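Local coordinates for protein muramidase (Sodiomyces alcalophilus, PDB 6ZM8) that probably hydrolyses the glycan strands of bacterial peptidoglycan as a fungal lysozyme of glycoside hydrolase family 25, at residues A[1-13]-A[19-31]. Sequence-based numbering, arbitrary orientation.
Sequences RIPGFDISGWQPT and AYANGDRFVYIKA
Phe5 and Val27 sit side by side on adjacent parallel strands, 2-7 and 26-33, which helix 16-22 connects as a beta-alpha-beta unit of the TIM-barrel-like GH25 fold. Val27 CG2 lies over the centre of the Phe5 ring, 3.7 Å from its centroid, in a CH-pi contact; Ala19 CB of the helix approaches CE1 of the same ring, and Tyr185 stacks on it. Ile7 and Ile29 continue this layer through their CG1 atoms, 4.0 Å apart, against helix 42-51.

On the opposite face of the sheet, with CG placed between the backbone N and the carbonyl carbon (chi1 67°), the Phe26 ring reaches back over the neighbouring strand, where Gly4 CA rests against one face, 3.5 Å from the centroid, and Ile2 O meets the edge in plane. A serine at Phe26 would probably leave Gly4 CA without its aromatic cover and open a gap beside Phe178.

The two ends, partly open to solvent, touch through few atoms: Pro3 CG meets Gly23 O, in the Schellman motif that closes the helix, and Ser8 CB meets Lys30 CB at 3.6 Å before the lysine chain extends away to a salt bridge with Glu33.

Between the two faces, Phe5 and Ile7 each give N-H and take one through O, the bond from Tyr28 N to Phe5 O measuring 3.0 Å. Alternating backbone bonds thus satisfy buried polar groups, while apolar contacts join strand to helix.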
loop_
_atom_site.group_PDB
_atom_site.type_symbol
_atom_site.label_atom_id
_atom_site.label_comp_id
_atom_site.label_asym_id
_atom_site.label_seq_id
_atom_site.Cartn_x
_atom_site.Cartn_y
_atom_site.Cartn_z
ATOM N N ARG A 1 -1.304 -9.486 16.525
ATOM C CA ARG A 1 -1.093 -8.383 15.648
ATOM C C ARG A 1 0.328 -7.889 15.774
ATOM O O ARG A 1 0.898 -8.063 16.856
ATOM C CB ARG A 1 -2.001 -7.266 16.154
ATOM C CG ARG A 1 -2.865 -6.623 15.130
ATOM C CD ARG A 1 -4.118 -6.018 15.741
ATOM N NE ARG A 1 -3.850 -5.311 16.989
ATOM C CZ ARG A 1 -4.743 -4.570 17.658
ATOM N NH1 ARG A 1 -4.431 -3.953 18.797
ATOM N NH2 ARG A 1 -5.969 -4.457 17.187
ATOM N N ILE A 2 0.864 -7.276 14.714
ATOM C CA ILE A 2 2.193 -6.676 14.715
ATOM C C ILE A 2 2.050 -5.206 14.380
ATOM O O ILE A 2 1.350 -4.870 13.413
ATOM C CB ILE A 2 3.139 -7.385 13.744
ATOM C CG1 ILE A 2 3.367 -8.824 14.253
ATOM C CG2 ILE A 2 4.449 -6.633 13.584
ATOM C CD1 ILE A 2 4.250 -9.651 13.347
ATOM N N PRO A 3 2.726 -4.295 15.102
ATOM C CA PRO A 3 2.659 -2.875 14.763
ATOM C C PRO A 3 3.589 -2.502 13.614
ATOM O O PRO A 3 4.713 -3.003 13.515
ATOM C CB PRO A 3 3.120 -2.155 16.058
ATOM C CG PRO A 3 3.653 -3.211 16.934
ATOM C CD PRO A 3 3.520 -4.513 16.324
ATOM N N GLY A 4 3.136 -1.530 12.835
ATOM C CA GLY A 4 3.987 -0.878 11.867
ATOM C C GLY A 4 3.382 0.472 11.503
ATOM O O GLY A 4 2.512 0.994 12.188
ATOM N N PHE A 5 3.886 1.056 10.404
ATOM C CA PHE A 5 3.540 2.441 10.111
ATOM C C PHE A 5 3.786 2.713 8.621
ATOM O O PHE A 5 4.237 1.845 7.878
ATOM C CB PHE A 5 4.270 3.425 11.059
ATOM C CG PHE A 5 5.761 3.582 10.900
ATOM C CD1 PHE A 5 6.660 2.572 11.250
ATOM C CD2 PHE A 5 6.285 4.785 10.455
ATOM C CE1 PHE A 5 8.026 2.767 11.173
ATOM C CE2 PHE A 5 7.657 5.000 10.387
ATOM C CZ PHE A 5 8.526 3.990 10.765
ATOM N N ASP A 6 3.454 3.932 8.199
ATOM C CA ASP A 6 3.748 4.337 6.830
ATOM C C ASP A 6 4.038 5.832 6.805
ATOM O O ASP A 6 3.584 6.601 7.652
ATOM C CB ASP A 6 2.632 3.951 5.828
ATOM C CG ASP A 6 1.299 4.587 6.153
ATOM O OD1 ASP A 6 1.132 5.787 5.793
ATOM O OD2 ASP A 6 0.446 3.911 6.775
ATOM N N ILE A 7 4.850 6.185 5.821
ATOM C CA ILE A 7 5.400 7.536 5.655
ATOM C C ILE A 7 5.497 7.868 4.167
ATOM O O ILE A 7 5.508 7.002 3.284
ATOM C CB ILE A 7 6.783 7.664 6.329
ATOM C CG1 ILE A 7 7.788 6.662 5.726
ATOM C CG2 ILE A 7 6.668 7.534 7.845
ATOM C CD1 ILE A 7 9.121 6.620 6.451
ATOM N N SER A 8 5.617 9.172 3.934
ATOM C CA SER A 8 5.817 9.734 2.600
ATOM C C SER A 8 6.751 10.921 2.724
ATOM O O SER A 8 7.311 11.201 3.797
ATOM C CB SER A 8 4.497 10.161 1.982
ATOM O OG SER A 8 4.006 11.313 2.646
ATOM N N GLY A 9 6.898 11.678 1.637
ATOM C CA GLY A 9 7.682 12.912 1.691
ATOM C C GLY A 9 7.039 13.974 2.553
ATOM O O GLY A 9 7.687 15.031 2.768
ATOM N N TRP A 10 5.838 13.801 3.052
ATOM C CA TRP A 10 5.251 14.725 4.014
ATOM C C TRP A 10 6.022 14.724 5.336
ATOM O O TRP A 10 5.965 15.714 6.046
ATOM C CB TRP A 10 3.777 14.337 4.245
ATOM C CG TRP A 10 2.922 15.366 4.870
ATOM C CD1 TRP A 10 2.520 15.400 6.177
ATOM C CD2 TRP A 10 2.356 16.511 4.246
ATOM N NE1 TRP A 10 1.759 16.508 6.414
ATOM C CE2 TRP A 10 1.654 17.217 5.248
ATOM C CE3 TRP A 10 2.397 17.042 2.965
ATOM C CZ2 TRP A 10 0.985 18.399 4.997
ATOM C CZ3 TRP A 10 1.703 18.221 2.708
ATOM C CH2 TRP A 10 1.002 18.870 3.715
ATOM N N GLN A 11 6.677 13.603 5.676
ATOM C CA GLN A 11 7.379 13.448 6.957
ATOM C C GLN A 11 8.831 13.821 6.780
ATOM O O GLN A 11 9.575 13.069 6.156
ATOM C CB GLN A 11 7.303 11.998 7.449
ATOM C CG GLN A 11 5.989 11.634 8.105
ATOM C CD GLN A 11 4.821 11.601 7.188
ATOM O OE1 GLN A 11 4.788 10.842 6.233
ATOM N NE2 GLN A 11 3.825 12.413 7.559
ATOM N N PRO A 12 9.329 14.888 7.419
ATOM C CA PRO A 12 10.723 15.259 7.276
ATOM C C PRO A 12 11.629 14.252 7.938
ATOM O O PRO A 12 12.761 14.174 7.528
ATOM C CB PRO A 12 10.834 16.633 7.985
ATOM C CG PRO A 12 9.675 16.647 8.954
ATOM C CD PRO A 12 8.597 15.876 8.243
ATOM N N THR A 13 11.195 13.628 9.024
ATOM C CA THR A 13 12.054 12.960 10.009
ATOM C C THR A 13 11.482 11.581 10.331
ATOM O O THR A 13 10.368 11.516 10.841
ATOM C CB THR A 13 12.248 13.876 11.265
ATOM O OG1 THR A 13 12.498 15.235 10.817
ATOM C CG2 THR A 13 13.314 13.305 12.161
ATOM N N ALA A 19 11.999 3.866 15.990
ATOM C CA ALA A 19 10.785 3.143 15.607
ATOM C C ALA A 19 10.896 1.665 15.976
ATOM O O ALA A 19 9.918 1.070 16.470
ATOM C CB ALA A 19 10.525 3.332 14.137
ATOM N N TYR A 20 12.054 1.050 15.732
ATOM C CA TYR A 20 12.193 -0.366 16.081
ATOM C C TYR A 20 12.082 -0.520 17.616
ATOM O O TYR A 20 11.435 -1.473 18.114
ATOM C CB TYR A 20 13.538 -0.904 15.554
ATOM C CG TYR A 20 13.596 -2.416 15.606
ATOM C CD1 TYR A 20 14.019 -3.078 16.742
ATOM C CD2 TYR A 20 13.234 -3.152 14.513
ATOM C CE1 TYR A 20 14.023 -4.441 16.813
ATOM C CE2 TYR A 20 13.266 -4.531 14.556
ATOM C CZ TYR A 20 13.645 -5.177 15.709
ATOM O OH TYR A 20 13.669 -6.545 15.780
ATOM N N ALA A 21 12.686 0.396 18.380
ATOM C CA ALA A 21 12.599 0.350 19.837
ATOM C C ALA A 21 11.147 0.508 20.319
ATOM O O ALA A 21 10.779 -0.036 21.360
ATOM C CB ALA A 21 13.519 1.397 20.438
ATOM N N ASN A 22 10.344 1.260 19.580
ATOM C CA ASN A 22 8.923 1.415 19.883
ATOM C C ASN A 22 8.153 0.108 19.705
ATOM O O ASN A 22 7.028 -0.016 20.182
ATOM C CB ASN A 22 8.340 2.489 18.952
ATOM C CG ASN A 22 6.944 2.936 19.331
ATOM O OD1 ASN A 22 6.677 3.261 20.496
ATOM N ND2 ASN A 22 6.049 3.017 18.351
ATOM N N GLY A 23 8.723 -0.831 18.969
ATOM C CA GLY A 23 8.068 -2.102 18.683
ATOM C C GLY A 23 7.557 -2.226 17.277
ATOM O O GLY A 23 6.987 -3.283 16.928
ATOM N N ASP A 24 7.702 -1.182 16.454
ATOM C CA ASP A 24 7.282 -1.286 15.065
ATOM C C ASP A 24 8.216 -2.254 14.314
ATOM O O ASP A 24 9.410 -2.284 14.554
ATOM C CB ASP A 24 7.304 0.098 14.422
ATOM C CG ASP A 24 6.284 0.993 15.132
ATOM O OD1 ASP A 24 5.091 0.668 15.040
ATOM O OD2 ASP A 24 6.719 1.991 15.757
ATOM N N ARG A 25 7.614 -3.004 13.369
ATOM C CA ARG A 25 8.372 -4.027 12.663
ATOM C C ARG A 25 8.280 -3.928 11.141
ATOM O O ARG A 25 9.077 -4.565 10.446
ATOM C CB ARG A 25 7.973 -5.433 13.127
ATOM C CG ARG A 25 8.317 -5.690 14.599
ATOM C CD ARG A 25 9.819 -5.864 14.808
ATOM N NE ARG A 25 10.179 -6.081 16.213
ATOM C CZ ARG A 25 10.524 -5.137 17.070
ATOM N NH1 ARG A 25 10.471 -3.854 16.742
ATOM N NH2 ARG A 25 10.921 -5.496 18.282
ATOM N N PHE A 26 7.313 -3.164 10.634
ATOM C CA PHE A 26 7.213 -2.974 9.188
ATOM C C PHE A 26 6.861 -1.513 8.915
ATOM O O PHE A 26 6.293 -0.818 9.751
ATOM C CB PHE A 26 6.190 -3.932 8.549
ATOM C CG PHE A 26 4.763 -3.661 8.961
ATOM C CD1 PHE A 26 3.971 -2.768 8.239
ATOM C CD2 PHE A 26 4.229 -4.255 10.117
ATOM C CE1 PHE A 26 2.680 -2.471 8.661
ATOM C CE2 PHE A 26 2.948 -3.952 10.532
ATOM C CZ PHE A 26 2.172 -3.076 9.814
ATOM N N VAL A 27 7.186 -1.114 7.684
ATOM C CA VAL A 27 6.884 0.248 7.231
ATOM C C VAL A 27 6.594 0.191 5.728
ATOM O O VAL A 27 7.296 -0.474 4.984
ATOM C CB VAL A 27 8.018 1.218 7.596
ATOM C CG1 VAL A 27 9.337 0.847 6.924
ATOM C CG2 VAL A 27 7.634 2.675 7.291
ATOM N N TYR A 28 5.578 0.956 5.323
ATOM C CA TYR A 28 5.317 1.261 3.913
ATOM C C TYR A 28 5.711 2.706 3.638
ATOM O O TYR A 28 5.458 3.600 4.441
ATOM C CB TYR A 28 3.840 1.027 3.532
ATOM C CG TYR A 28 3.552 -0.338 2.963
ATOM C CD1 TYR A 28 3.980 -0.662 1.688
ATOM C CD2 TYR A 28 2.845 -1.295 3.680
ATOM C CE1 TYR A 28 3.715 -1.909 1.118
ATOM C CE2 TYR A 28 2.562 -2.551 3.121
ATOM C CZ TYR A 28 3.007 -2.850 1.841
ATOM O OH TYR A 28 2.723 -4.101 1.354
ATOM N N ILE A 29 6.302 2.914 2.458
ATOM C CA ILE A 29 6.952 4.181 2.119
ATOM C C ILE A 29 6.473 4.606 0.738
ATOM O O ILE A 29 6.554 3.838 -0.222
ATOM C CB ILE A 29 8.481 4.009 2.124
ATOM C CG1 ILE A 29 8.960 3.545 3.504
ATOM C CG2 ILE A 29 9.168 5.308 1.718
ATOM C CD1 ILE A 29 10.402 3.057 3.522
ATOM N N LYS A 30 6.001 5.852 0.605
ATOM C CA LYS A 30 5.526 6.291 -0.703
ATOM C C LYS A 30 6.680 6.339 -1.690
ATOM O O LYS A 30 7.722 6.980 -1.433
ATOM C CB LYS A 30 4.909 7.678 -0.633
ATOM C CG LYS A 30 4.282 8.102 -1.971
ATOM C CD LYS A 30 3.474 9.371 -1.866
ATOM C CE LYS A 30 2.937 9.800 -3.225
ATOM N NZ LYS A 30 2.101 10.997 -3.103
ATOM N N ALA A 31 6.490 5.713 -2.857
ATOM C CA ALA A 31 7.466 5.767 -3.941
ATOM C C ALA A 31 6.998 6.708 -5.033
ATOM O O ALA A 31 7.798 7.601 -5.451
ATOM C CB ALA A 31 7.755 4.394 -4.512
#